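Local coordinates for protein extracellular ligand-binding receptor (PDB 3UKJ) that binds 3-(4-hydroxy-phenyl)pyruvic acid and probably related lignin-derived aromatic acids, presumably delivering them to a membrane transporter as a solute-binding protein, at residues 10-15 against 43-48; 93-98 against 311-316; 99-104 against 114-119; 138-143 against 193-198; 290-295 against 326-331. All coordinates share one frame; numbering follows the deposited sequence.

Contact 1. Residues 10-15 against 43-48; sequences VGITVT and IKMIVL
Ile43 meets Val10 where two parallel strands of one lobe of the periplasmic binding protein fold run together, their short axes 4.7 Å apart and turned by 21°. CG2 of Ile43 crosses CG2 of Val10 at 4.0 Å. Lys44 lends its backbone alone: its O accepts from Val10 N, while the amine end leads away. At Met45, a selenomethionine paired with Val10, the side chain leaves the same side of the sheet as Ile12, and SE rests 4.0 Å from Ile12 CD1. Ile46 faces the other way, beside Gly11, and grips the first strand twice, giving N to Val10 O and receiving Ile12 N at its own O over 2.7 Å with a C=O...N angle of 174°. Val47 returns to the side of Met45. Its CG2 lies alongside the end of Ile12, whose CG1 stands opposite the carbonyl carbon (chi1 -54°) and whose chain runs on extended, leaving CD1 in touch with both SE and Val47 CG2. Leu48 repeats the double grip, N to Ile12 O and O to Val14 N. Beside it the hydroxyl of Thr13 bonds to Asp50 and Asn60, and the CA of Thr13 points its hydrogen at Leu48 O, 3.3 Å away.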
# COMPACT_ATOMS: atom_id res chain seq x y z
N VAL A 10 -5.18 20.11 2.60
CA VAL A 10 -4.65 18.74 2.62
C VAL A 10 -3.31 18.76 1.92
O VAL A 10 -3.25 19.05 0.73
CB VAL A 10 -5.60 17.71 1.93
CG1 VAL A 10 -5.01 16.27 2.04
CG2 VAL A 10 -6.99 17.72 2.62
N GLY A 11 -2.26 18.44 2.66
CA GLY A 11 -0.91 18.37 2.10
C GLY A 11 -0.60 16.93 1.77
O GLY A 11 -0.75 16.04 2.61
N ILE A 12 -0.13 16.70 0.54
CA ILE A 12 0.10 15.34 0.06
C ILE A 12 1.52 15.27 -0.47
O ILE A 12 1.88 16.03 -1.40
CB ILE A 12 -0.90 14.98 -1.09
CG1 ILE A 12 -2.32 15.21 -0.60
CG2 ILE A 12 -0.62 13.52 -1.54
CD1 ILE A 12 -3.39 15.19 -1.68
N THR A 13 2.31 14.35 0.10
CA THR A 13 3.63 14.05 -0.44
C THR A 13 3.68 12.59 -0.96
O THR A 13 3.32 11.64 -0.26
CB THR A 13 4.74 14.33 0.61
OG1 THR A 13 6.02 14.08 0.02
CG2 THR A 13 4.56 13.50 1.89
N VAL A 14 4.04 12.45 -2.25
CA VAL A 14 4.09 11.14 -2.90
C VAL A 14 5.33 11.07 -3.77
O VAL A 14 6.01 12.08 -4.02
CB VAL A 14 2.79 10.83 -3.74
CG1 VAL A 14 1.61 10.53 -2.76
CG2 VAL A 14 2.44 12.01 -4.67
N THR A 15 5.57 9.89 -4.31
CA THR A 15 6.81 9.61 -4.97
C THR A 15 6.55 9.52 -6.48
O THR A 15 6.06 8.51 -6.98
CB THR A 15 7.41 8.28 -4.44
OG1 THR A 15 7.56 8.32 -3.00
CG2 THR A 15 8.73 8.00 -5.12
N ILE A 43 -11.82 22.07 -0.82
CA ILE A 43 -10.55 21.47 -0.46
C ILE A 43 -9.40 22.10 -1.23
O ILE A 43 -9.47 22.29 -2.45
CB ILE A 43 -10.54 19.94 -0.74
CG1 ILE A 43 -11.73 19.23 -0.03
CG2 ILE A 43 -9.19 19.31 -0.35
CD1 ILE A 43 -11.76 19.40 1.45
N LYS A 44 -8.38 22.55 -0.50
CA LYS A 44 -7.16 23.04 -1.13
C LYS A 44 -6.09 21.96 -0.96
O LYS A 44 -5.76 21.60 0.18
CB LYS A 44 -6.70 24.33 -0.45
CG LYS A 44 -5.49 25.01 -1.09
CD LYS A 44 -5.77 25.43 -2.52
CE LYS A 44 -4.50 25.97 -3.18
NZ LYS A 44 -3.69 26.80 -2.23
N MSE A 45 -5.67 21.36 -2.07
CA MSE A 45 -4.66 20.30 -2.04
C MSE A 45 -3.32 20.91 -2.41
O MSE A 45 -3.23 21.80 -3.27
CB MSE A 45 -5.00 19.19 -3.05
CG MSE A 45 -6.18 18.24 -2.68
SE MSE A 45 -6.27 16.78 -4.00
CE MSE A 45 -5.79 17.67 -5.65
N ILE A 46 -2.28 20.50 -1.68
CA ILE A 46 -0.91 20.85 -2.03
C ILE A 46 -0.17 19.54 -2.20
O ILE A 46 -0.21 18.69 -1.29
CB ILE A 46 -0.25 21.68 -0.94
CG1 ILE A 46 -1.14 22.89 -0.64
CG2 ILE A 46 1.17 22.08 -1.38
CD1 ILE A 46 -0.88 23.51 0.67
N VAL A 47 0.26 19.29 -3.43
CA VAL A 47 0.82 17.97 -3.79
C VAL A 47 2.26 18.15 -4.22
O VAL A 47 2.55 18.86 -5.19
CB VAL A 47 -0.00 17.32 -4.98
CG1 VAL A 47 0.50 15.92 -5.23
CG2 VAL A 47 -1.51 17.32 -4.71
N LEU A 48 3.15 17.45 -3.52
CA LEU A 48 4.58 17.56 -3.77
C LEU A 48 5.22 16.19 -3.95
O LEU A 48 4.80 15.21 -3.35
CB LEU A 48 5.29 18.27 -2.60
CG LEU A 48 4.94 19.75 -2.40
CD1 LEU A 48 5.63 20.30 -1.14
CD2 LEU A 48 5.34 20.58 -3.66

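Contact 2. Residues 93-98 against 311-316; sequences QVPHIA and EFREAI. With PR (praseodymium ion), chain C.
This contact joins the turn between helix 79-92 and strand 96-98 to helix 310-322, on the outer side of the lobe that holds the N-terminus; Val94 and Pro95 meet Arg313 and Ile316 there. Gln93, just past the helix end, takes a positive phi of 71° and brings its O to 3.6 Å from Arg313 CD. Arg313 stretches straight from CG to NE along this turn, with CG set opposite its carbonyl carbon (chi1 -71°). One face of its guanidinium is covered by CG2 of Val94, which sits over the centre, 3.4 Å from CZ. The rim of that flat group is spoken for elsewhere: NH2 bonds to the backbone O of Val65 and Ala70, and NH1 to Gln310. Pro95 presses into the helix at about a right angle to both partners. Its CD lies 3.8 Å from Arg313 CB, and its CG reaches CG2 of Ile316 at 3.6 Å and the backbone O of Arg313 at 3.4 Å. Glu311, one turn before Ala315, takes no part in this packing and binds the praseodymium ion, with OE1 at 2.3 Å and OE2 at 2.6 Å; Thr304 belongs to the same metal site. Across the interface the segments meet by van der Waals contact, without a hydrogen bond or salt bridge, so the arginine serves as a flat surface, while its polar bonds to Val65, Ala70 and Gln310 fix the plane on which the valine methyl rests.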
# COMPACT_ATOMS: atom_id res chain seq x y z
N GLN A 93 1.18 17.02 15.58
CA GLN A 93 -0.20 16.71 16.02
C GLN A 93 -1.21 17.02 14.91
O GLN A 93 -2.11 17.87 15.05
CB GLN A 93 -0.52 17.42 17.34
CG GLN A 93 0.42 17.03 18.48
CD GLN A 93 -0.00 17.62 19.80
OE1 GLN A 93 0.53 18.63 20.24
NE2 GLN A 93 -0.97 16.99 20.43
N VAL A 94 -0.96 16.41 13.74
CA VAL A 94 -1.79 16.59 12.56
C VAL A 94 -2.20 15.20 12.01
O VAL A 94 -1.36 14.31 11.93
CB VAL A 94 -1.01 17.36 11.45
CG1 VAL A 94 -1.93 17.58 10.22
CG2 VAL A 94 -0.45 18.68 11.98
N PRO A 95 -3.51 14.99 11.74
CA PRO A 95 -3.93 13.70 11.15
C PRO A 95 -3.15 13.40 9.87
O PRO A 95 -2.90 14.30 9.04
CB PRO A 95 -5.42 13.94 10.81
CG PRO A 95 -5.87 15.07 11.78
CD PRO A 95 -4.63 15.95 11.87
N HIS A 96 -2.65 12.17 9.78
CA HIS A 96 -1.87 11.70 8.65
C HIS A 96 -2.49 10.41 8.07
O HIS A 96 -2.79 9.47 8.82
CB HIS A 96 -0.43 11.44 9.14
CG HIS A 96 0.39 10.63 8.19
ND1 HIS A 96 1.22 9.62 8.60
CD2 HIS A 96 0.44 10.65 6.84
CE1 HIS A 96 1.79 9.06 7.54
NE2 HIS A 96 1.33 9.67 6.45
N ILE A 97 -2.78 10.42 6.77
CA ILE A 97 -3.26 9.20 6.09
C ILE A 97 -2.11 8.68 5.27
O ILE A 97 -1.60 9.37 4.33
CB ILE A 97 -4.50 9.50 5.18
CG1 ILE A 97 -5.66 9.99 6.05
CG2 ILE A 97 -4.91 8.24 4.45
CD1 ILE A 97 -6.88 10.54 5.32
N ALA A 98 -1.55 7.55 5.74
CA ALA A 98 -0.42 6.92 5.10
C ALA A 98 -0.83 6.17 3.82
O ALA A 98 -1.81 5.42 3.83
CB ALA A 98 0.27 5.96 6.08
N GLU A 311 -7.89 22.56 17.03
CA GLU A 311 -9.12 21.81 17.41
C GLU A 311 -9.64 20.97 16.23
O GLU A 311 -10.22 19.92 16.45
CB GLU A 311 -10.25 22.74 17.89
CG GLU A 311 -11.42 21.97 18.57
CD GLU A 311 -12.68 22.80 18.71
OE1 GLU A 311 -13.61 22.39 19.47
OE2 GLU A 311 -12.74 23.89 18.08
N PHE A 312 -9.51 21.49 15.00
CA PHE A 312 -10.03 20.78 13.82
C PHE A 312 -9.21 19.51 13.62
O PHE A 312 -9.75 18.46 13.30
CB PHE A 312 -10.00 21.64 12.56
CG PHE A 312 -10.82 21.10 11.42
CD1 PHE A 312 -12.21 21.13 11.48
CD2 PHE A 312 -10.21 20.66 10.25
CE1 PHE A 312 -12.99 20.58 10.48
CE2 PHE A 312 -10.99 20.16 9.19
CZ PHE A 312 -12.37 20.07 9.33
N ARG A 313 -7.89 19.63 13.81
CA ARG A 313 -6.99 18.46 13.78
C ARG A 313 -7.42 17.39 14.80
O ARG A 313 -7.58 16.19 14.45
CB ARG A 313 -5.55 18.92 14.01
CG ARG A 313 -4.97 19.68 12.81
CD ARG A 313 -3.76 20.50 13.21
NE ARG A 313 -3.06 21.03 12.05
CZ ARG A 313 -1.94 21.74 12.14
NH1 ARG A 313 -1.34 21.86 13.34
NH2 ARG A 313 -1.32 22.15 11.04
N GLU A 314 -7.66 17.82 16.03
CA GLU A 314 -8.17 16.92 17.04
C GLU A 314 -9.52 16.32 16.67
O GLU A 314 -9.75 15.16 16.93
CB GLU A 314 -8.26 17.65 18.39
CG GLU A 314 -6.92 17.73 19.14
CD GLU A 314 -6.41 16.35 19.63
OE1 GLU A 314 -7.24 15.47 19.86
OE2 GLU A 314 -5.29 16.31 20.19
N ALA A 315 -10.44 17.14 16.17
CA ALA A 315 -11.79 16.64 15.87
C ALA A 315 -11.74 15.58 14.76
O ALA A 315 -12.52 14.63 14.79
CB ALA A 315 -12.75 17.80 15.51
N ILE A 316 -10.88 15.80 13.75
CA ILE A 316 -10.63 14.78 12.73
C ILE A 316 -10.04 13.52 13.36
O ILE A 316 -10.48 12.43 13.06
CB ILE A 316 -9.68 15.30 11.57
CG1 ILE A 316 -10.41 16.37 10.73
CG2 ILE A 316 -9.16 14.12 10.71
CD1 ILE A 316 -9.50 17.15 9.77
PR PR C . -15.08 24.17 19.28

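Contact 3. Residues 99-104 against 114-119; sequences LAPLPV and VMPQPI. With ENO (3-(4-hydroxy-phenyl)pyruvic acid), chain B.
Pro101 and Pro116 meet ring against ring at about a right angle, CD of the first 3.6 Å from CG of the second, and lead a contact that is almost wholly apolar. At the CB-CG edge of the Pro101 ring comes Ile119, whose CD1 ends 3.5 Å from Pro101 CB. Further along, CD2 of Leu102 crosses CG2 of Val114 at 3.5 Å; the leucine CG sits between its own backbone N and carbonyl carbon (chi1 79°), a turn that brings CD2 back to the valine although CB points off. Leu99 CD2 touches CG of selenomethionine Met115, whose chain then bends away toward Val293. The two segments follow neighbouring parallel strands, 96-98 and 112-114, and lie where such strands end, lining the cleft in which periplasmic binding proteins hold their solutes. Side chains also press on backbone: Pro116 CG lies 3.4 Å from Leu99 O, and Val114 CG1 approaches Ala100 O. Ligand contacts form the last group. The phenol oxygen O3 of the bound 3-(4-hydroxy-phenyl)pyruvic acid lies 3.2 Å from Pro116 CB, and the keto oxygen O4 lies 3.4 Å from Pro101 CD and 3.5 Å from Ala100 CB. These are carbon contacts; the ligand is hydrogen-bonded to Thr79, Arg174, Ser199, Gln282 and His286.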
# COMPACT_ATOMS: atom_id res chain seq x y z
N LEU A 99 -0.03 6.30 2.75
CA LEU A 99 -0.34 5.58 1.51
C LEU A 99 0.57 4.37 1.27
O LEU A 99 0.49 3.71 0.20
CB LEU A 99 -0.35 6.54 0.31
CG LEU A 99 -1.27 7.78 0.41
CD1 LEU A 99 -1.14 8.60 -0.87
CD2 LEU A 99 -2.74 7.31 0.68
N ALA A 100 1.45 4.07 2.23
CA ALA A 100 2.31 2.86 2.21
C ALA A 100 2.23 2.21 3.60
O ALA A 100 2.03 2.92 4.60
CB ALA A 100 3.81 3.26 1.90
N PRO A 101 2.39 0.88 3.67
CA PRO A 101 2.37 0.26 4.99
C PRO A 101 3.60 0.71 5.79
O PRO A 101 4.59 1.25 5.24
CB PRO A 101 2.50 -1.25 4.69
CG PRO A 101 2.69 -1.40 3.24
CD PRO A 101 2.49 -0.09 2.57
N LEU A 102 3.42 0.76 7.09
CA LEU A 102 4.56 1.05 7.96
C LEU A 102 4.39 0.42 9.34
O LEU A 102 3.27 0.06 9.74
CB LEU A 102 4.79 2.59 8.09
CG LEU A 102 3.85 3.32 9.06
CD1 LEU A 102 4.36 4.73 9.31
CD2 LEU A 102 2.41 3.32 8.49
N PRO A 103 5.52 0.26 10.06
CA PRO A 103 5.47 -0.22 11.44
C PRO A 103 4.79 0.85 12.25
O PRO A 103 5.31 1.97 12.38
CB PRO A 103 6.95 -0.38 11.84
CG PRO A 103 7.76 -0.08 10.60
CD PRO A 103 6.88 0.65 9.64
N VAL A 104 3.64 0.52 12.81
CA VAL A 104 2.90 1.46 13.63
C VAL A 104 3.27 1.23 15.09
O VAL A 104 2.77 0.32 15.74
CB VAL A 104 1.37 1.34 13.44
CG1 VAL A 104 0.67 2.35 14.34
CG2 VAL A 104 0.99 1.60 11.98
N VAL A 114 -3.67 4.18 8.14
CA VAL A 114 -2.98 3.57 7.00
C VAL A 114 -3.97 3.00 5.97
O VAL A 114 -4.89 2.24 6.31
CB VAL A 114 -1.98 2.48 7.49
CG1 VAL A 114 -1.12 1.95 6.35
CG2 VAL A 114 -1.10 3.01 8.61
N MSE A 115 -3.79 3.42 4.72
CA MSE A 115 -4.67 2.93 3.63
C MSE A 115 -4.28 1.52 3.15
O MSE A 115 -5.14 0.65 3.09
CB MSE A 115 -4.74 3.94 2.44
CG MSE A 115 -5.40 5.34 2.72
SE MSE A 115 -7.26 5.08 3.30
CE MSE A 115 -6.99 5.06 5.12
N PRO A 116 -2.99 1.28 2.86
CA PRO A 116 -2.71 -0.10 2.40
C PRO A 116 -2.98 -1.15 3.45
O PRO A 116 -2.84 -0.89 4.64
CB PRO A 116 -1.21 -0.09 2.10
CG PRO A 116 -0.79 1.26 2.17
CD PRO A 116 -1.85 2.18 2.61
N GLN A 117 -3.17 -2.38 2.96
CA GLN A 117 -3.49 -3.50 3.86
C GLN A 117 -2.25 -3.82 4.71
O GLN A 117 -1.11 -3.62 4.24
CB GLN A 117 -3.82 -4.73 3.02
CG GLN A 117 -5.18 -4.61 2.28
CD GLN A 117 -5.11 -3.84 0.97
OE1 GLN A 117 -4.04 -3.45 0.48
NE2 GLN A 117 -6.31 -3.54 0.40
N PRO A 118 -2.47 -4.19 5.99
CA PRO A 118 -1.32 -4.50 6.85
C PRO A 118 -0.67 -5.79 6.39
O PRO A 118 -1.34 -6.67 5.81
CB PRO A 118 -1.96 -4.68 8.25
CG PRO A 118 -3.34 -5.11 7.98
CD PRO A 118 -3.74 -4.58 6.62
N ILE A 119 0.65 -5.83 6.53
CA ILE A 119 1.43 -7.00 6.08
C ILE A 119 0.80 -8.33 6.55
O ILE A 119 0.63 -9.23 5.74
CB ILE A 119 2.95 -6.83 6.39
CG1 ILE A 119 3.65 -6.08 5.23
CG2 ILE A 119 3.61 -8.20 6.51
CD1 ILE A 119 3.13 -4.69 4.99
O4 ENO B . 5.51 0.28 1.13
C9 ENO B . 2.81 0.38 -1.12
C8 ENO B . 1.43 0.17 -1.00
C7 ENO B . 0.99 -1.13 -0.74
C6 ENO B . 1.87 -2.21 -0.60
C5 ENO B . 3.23 -1.98 -0.61
C4 ENO B . 3.70 -0.71 -0.93
O3 ENO B . -0.35 -1.37 -0.72
C3 ENO B . 5.20 -0.54 -1.14
C2 ENO B . 6.02 -0.16 0.08
C1 ENO B . 7.48 -0.05 -0.09
O2 ENO B . 8.10 0.38 0.86
O1 ENO B . 8.06 -0.42 -1.14

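Contact 4. Residues 138-143 against 193-198; sequences VGYIGY and AILVGA
Gly197 and Ile141 share the shortest of five backbone hydrogen bonds between these strands, Gly197 N to Ile141 O at 2.8 Å. On one flank of it Ile141 N gives to Leu195 O; on the other Tyr143 N gives to Gly197 O. Gly139 completes the ladder, with its N on Ala193 O and its O receiving Leu195 N. Weaker CA-H...O contacts run between these bonds, such as Val196 CA to Ile141 O at 3.2 Å. The strands are parallel, only 8° apart in direction, and belong to the central sheet of the second lobe of the periplasmic binding protein fold. On the side carrying Tyr140, the phenol ring stretches along the strands because CG stands opposite the backbone N (chi1 178°). CD1 meets Leu195 CD2 at 3.9 Å, and OH comes to 3.5 Å from Gly197 CA. Neither Gly142 nor Gly197 has a side chain to obstruct that hydroxyl, which also bonds weakly to the backbone O of Gly148. On the other face of the sheet, CG2 of Ile141 lies beside CG2 of Val196 at 3.9 Å, both side chains against Pro206 of helix 200-212. At the cleft end, the Tyr143 ring is laid over Ala198, whose CA makes a CH-pi contact 4.0 Å from the ring centroid and 24° off its normal. Tyr143 OH bonds to Ser199, and the ring touches the bound 3-(4-hydroxy-phenyl)pyruvic acid.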
# COMPACT_ATOMS: atom_id res chain seq x y z
N VAL A 138 10.64 -22.40 2.44
CA VAL A 138 10.41 -21.07 1.87
C VAL A 138 11.66 -20.23 2.02
O VAL A 138 12.32 -20.28 3.07
CB VAL A 138 9.29 -20.30 2.59
CG1 VAL A 138 8.88 -19.07 1.75
CG2 VAL A 138 8.09 -21.19 2.80
N GLY A 139 12.08 -19.62 0.91
CA GLY A 139 13.14 -18.59 0.91
C GLY A 139 12.57 -17.19 0.80
O GLY A 139 11.44 -17.02 0.32
N TYR A 140 13.36 -16.18 1.16
CA TYR A 140 12.88 -14.79 1.12
C TYR A 140 13.93 -13.92 0.45
O TYR A 140 15.11 -14.08 0.72
CB TYR A 140 12.63 -14.30 2.54
CG TYR A 140 12.19 -12.85 2.62
CD1 TYR A 140 10.89 -12.50 2.28
CD2 TYR A 140 13.09 -11.83 2.92
CE1 TYR A 140 10.45 -11.18 2.37
CE2 TYR A 140 12.66 -10.50 3.04
CZ TYR A 140 11.35 -10.17 2.68
OH TYR A 140 10.87 -8.87 2.80
N ILE A 141 13.49 -13.03 -0.44
CA ILE A 141 14.33 -11.94 -0.92
C ILE A 141 13.54 -10.66 -0.80
O ILE A 141 12.42 -10.58 -1.33
CB ILE A 141 14.90 -12.16 -2.35
CG1 ILE A 141 15.80 -10.99 -2.75
CG2 ILE A 141 13.78 -12.38 -3.39
CD1 ILE A 141 16.60 -11.20 -4.06
N GLY A 142 14.12 -9.64 -0.17
CA GLY A 142 13.36 -8.39 0.03
C GLY A 142 14.24 -7.19 0.29
O GLY A 142 15.46 -7.32 0.44
N TYR A 143 13.64 -6.00 0.34
CA TYR A 143 14.44 -4.81 0.65
C TYR A 143 15.19 -4.93 1.97
O TYR A 143 14.65 -5.43 2.98
CB TYR A 143 13.60 -3.52 0.67
CG TYR A 143 12.89 -3.23 -0.61
CD1 TYR A 143 13.56 -3.26 -1.86
CD2 TYR A 143 11.58 -2.73 -0.57
CE1 TYR A 143 12.87 -2.97 -3.02
CE2 TYR A 143 10.96 -2.29 -1.71
CZ TYR A 143 11.61 -2.40 -2.93
OH TYR A 143 10.96 -2.00 -4.06
N ALA A 193 9.26 -22.70 -2.33
CA ALA A 193 8.65 -21.41 -2.71
C ALA A 193 9.58 -20.28 -2.28
O ALA A 193 10.39 -20.45 -1.35
CB ALA A 193 7.29 -21.27 -2.02
N ILE A 194 9.45 -19.12 -2.95
CA ILE A 194 10.18 -17.93 -2.55
C ILE A 194 9.23 -16.75 -2.47
O ILE A 194 8.39 -16.56 -3.35
CB ILE A 194 11.30 -17.57 -3.54
CG1 ILE A 194 12.45 -18.60 -3.45
CG2 ILE A 194 11.79 -16.11 -3.31
CD1 ILE A 194 13.57 -18.34 -4.44
N LEU A 195 9.36 -15.99 -1.39
CA LEU A 195 8.56 -14.78 -1.19
C LEU A 195 9.47 -13.60 -1.54
O LEU A 195 10.56 -13.48 -0.99
CB LEU A 195 8.03 -14.70 0.25
CG LEU A 195 7.34 -13.37 0.63
CD1 LEU A 195 6.06 -13.21 -0.18
CD2 LEU A 195 7.09 -13.32 2.15
N VAL A 196 8.98 -12.71 -2.38
CA VAL A 196 9.71 -11.49 -2.75
C VAL A 196 9.05 -10.33 -1.99
O VAL A 196 7.84 -10.09 -2.18
CB VAL A 196 9.63 -11.20 -4.26
CG1 VAL A 196 10.32 -9.86 -4.57
CG2 VAL A 196 10.22 -12.37 -5.10
N GLY A 197 9.82 -9.67 -1.13
CA GLY A 197 9.32 -8.48 -0.36
C GLY A 197 9.82 -7.19 -0.99
O GLY A 197 10.81 -6.59 -0.54
N ALA A 198 9.12 -6.74 -2.03
CA ALA A 198 9.53 -5.54 -2.71
C ALA A 198 8.28 -4.90 -3.30
O ALA A 198 7.16 -5.23 -2.91
CB ALA A 198 10.59 -5.86 -3.81

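Contact 5. Residues 290-295 against 326-331; sequences AFKVLE and IAASQG
Lys292 and Ala328 mark where helix 282-304 passes the short strand 326-327 and the turn after it, with CA atoms 6.2 Å apart; Val293 and Ile326 are the next pair along. Ile326 makes the main apolar contact. Its CG2, opposite the backbone N, points at the helix and rests against the helix backbone, 4.0 Å from Lys292 O and 4.1 Å from Val293 CA. From there it reaches CG2 of Val293, the two side chains crossing at about a right angle. Lys292 starts out toward the strand and then leaves it. Its CB lies 3.8 Å from Ala327 O and 4.2 Å from Ala328 CB, but chi2 and chi3 (-54° and -67°) fold the chain back, so that CE passes the same carbonyl and NZ ends 3.8 Å from OE2 of Glu295. That is a long salt bridge along the helix, one turn's reach, and it leaves the interface to the aliphatic part of the lysine. The second segment curls back on itself through the bond from Ala328 N to Gly331 O, and strand 326-327 pairs antiparallel with strand 332-333, making a small hairpin. Asp289, one turn earlier on the helix than Val293, holds the turn by accepting Ser329 N. Gln330 OE1 takes Val248 N. The hairpin thus lies along one side of helix 282-304, while Ala290, Phe291 and Leu294 on the same helix pack against Met74 and Val72 of strand 72-75 and Ile97 of strand 96-98.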
# COMPACT_ATOMS: atom_id res chain seq x y z
N ALA A 290 -8.36 7.51 0.51
CA ALA A 290 -8.04 8.44 1.57
C ALA A 290 -9.11 9.53 1.55
O ALA A 290 -9.50 10.02 2.60
CB ALA A 290 -6.65 9.04 1.32
N PHE A 291 -9.54 9.94 0.34
CA PHE A 291 -10.64 10.91 0.23
C PHE A 291 -12.00 10.35 0.62
O PHE A 291 -12.79 11.09 1.15
CB PHE A 291 -10.64 11.58 -1.13
CG PHE A 291 -9.65 12.69 -1.23
CD1 PHE A 291 -8.29 12.43 -1.35
CD2 PHE A 291 -10.07 14.02 -1.03
CE1 PHE A 291 -7.34 13.48 -1.31
CE2 PHE A 291 -9.14 15.07 -1.02
CZ PHE A 291 -7.78 14.80 -1.13
N LYS A 292 -12.24 9.05 0.40
CA LYS A 292 -13.47 8.45 0.89
C LYS A 292 -13.48 8.59 2.41
O LYS A 292 -14.50 8.85 3.02
CB LYS A 292 -13.63 6.97 0.48
CG LYS A 292 -13.84 6.76 -1.02
CD LYS A 292 -14.99 7.56 -1.60
CE LYS A 292 -16.33 7.10 -1.08
NZ LYS A 292 -17.35 7.65 -2.03
N VAL A 293 -12.31 8.40 3.02
CA VAL A 293 -12.17 8.56 4.47
C VAL A 293 -12.48 10.01 4.90
O VAL A 293 -13.24 10.25 5.83
CB VAL A 293 -10.81 8.08 4.97
CG1 VAL A 293 -10.63 8.39 6.46
CG2 VAL A 293 -10.66 6.56 4.72
N LEU A 294 -11.86 10.95 4.21
CA LEU A 294 -12.11 12.35 4.48
C LEU A 294 -13.58 12.75 4.31
O LEU A 294 -14.08 13.58 5.07
CB LEU A 294 -11.19 13.22 3.60
CG LEU A 294 -9.71 13.18 3.97
CD1 LEU A 294 -8.91 14.01 2.96
CD2 LEU A 294 -9.41 13.56 5.43
N GLU A 295 -14.27 12.17 3.32
CA GLU A 295 -15.68 12.46 3.14
C GLU A 295 -16.53 12.00 4.33
O GLU A 295 -17.53 12.63 4.65
CB GLU A 295 -16.22 11.83 1.86
CG GLU A 295 -15.68 12.49 0.59
CD GLU A 295 -16.31 11.88 -0.63
OE1 GLU A 295 -17.47 12.24 -0.95
OE2 GLU A 295 -15.67 11.02 -1.25
N ILE A 326 -16.13 2.45 7.02
CA ILE A 326 -15.95 3.39 5.93
C ILE A 326 -15.68 2.66 4.61
O ILE A 326 -14.65 2.01 4.47
CB ILE A 326 -14.80 4.39 6.22
CG1 ILE A 326 -15.10 5.15 7.52
CG2 ILE A 326 -14.67 5.37 5.04
CD1 ILE A 326 -13.95 6.08 7.93
N ALA A 327 -16.69 2.64 3.73
CA ALA A 327 -16.57 1.93 2.45
C ALA A 327 -15.58 2.59 1.50
O ALA A 327 -15.63 3.82 1.30
CB ALA A 327 -17.95 1.80 1.79
N ALA A 328 -14.66 1.81 0.96
CA ALA A 328 -13.75 2.34 -0.08
C ALA A 328 -13.38 1.26 -1.07
O ALA A 328 -13.92 0.15 -1.03
CB ALA A 328 -12.49 2.95 0.56
N SER A 329 -12.53 1.60 -2.05
CA SER A 329 -12.23 0.67 -3.10
C SER A 329 -11.38 -0.48 -2.62
O SER A 329 -11.47 -1.59 -3.17
CB SER A 329 -11.55 1.36 -4.28
OG SER A 329 -10.22 1.77 -4.01
N GLN A 330 -10.61 -0.26 -1.55
CA GLN A 330 -9.61 -1.28 -1.12
C GLN A 330 -10.03 -2.06 0.11
O GLN A 330 -9.36 -3.03 0.54
CB GLN A 330 -8.24 -0.62 -0.94
CG GLN A 330 -7.59 -0.24 -2.26
CD GLN A 330 -6.95 -1.45 -2.91
OE1 GLN A 330 -7.62 -2.44 -3.15
NE2 GLN A 330 -5.68 -1.32 -3.32
N GLY A 331 -11.19 -1.70 0.63
CA GLY A 331 -11.71 -2.33 1.85
C GLY A 331 -12.69 -1.44 2.56
O GLY A 331 -13.19 -0.43 2.01

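Contacts 1, 2, 3 and 5 belong to one lobe and contact 4 to the other; the centres of contacts 1 and 4 are about 33 Å apart. Contacts 1 and 2 both reach the same six-stranded sheet, through strands 8-14 and 96-98. Contact 3 follows that second strand to the cleft, joined to contact 2 by Ala98 and Met115. Helix 282-304 of contact 5 packs on Met45, Ile97 and Met115, tying contacts 1, 2 and 3 together. Along the chain contacts 3 and 4 fall between the two halves of contact 2, so the chain crosses to the second lobe and returns. Contacts 3 and 4 bring ligand-pocket residues from both lobes, as expected of a cleft-binding protein.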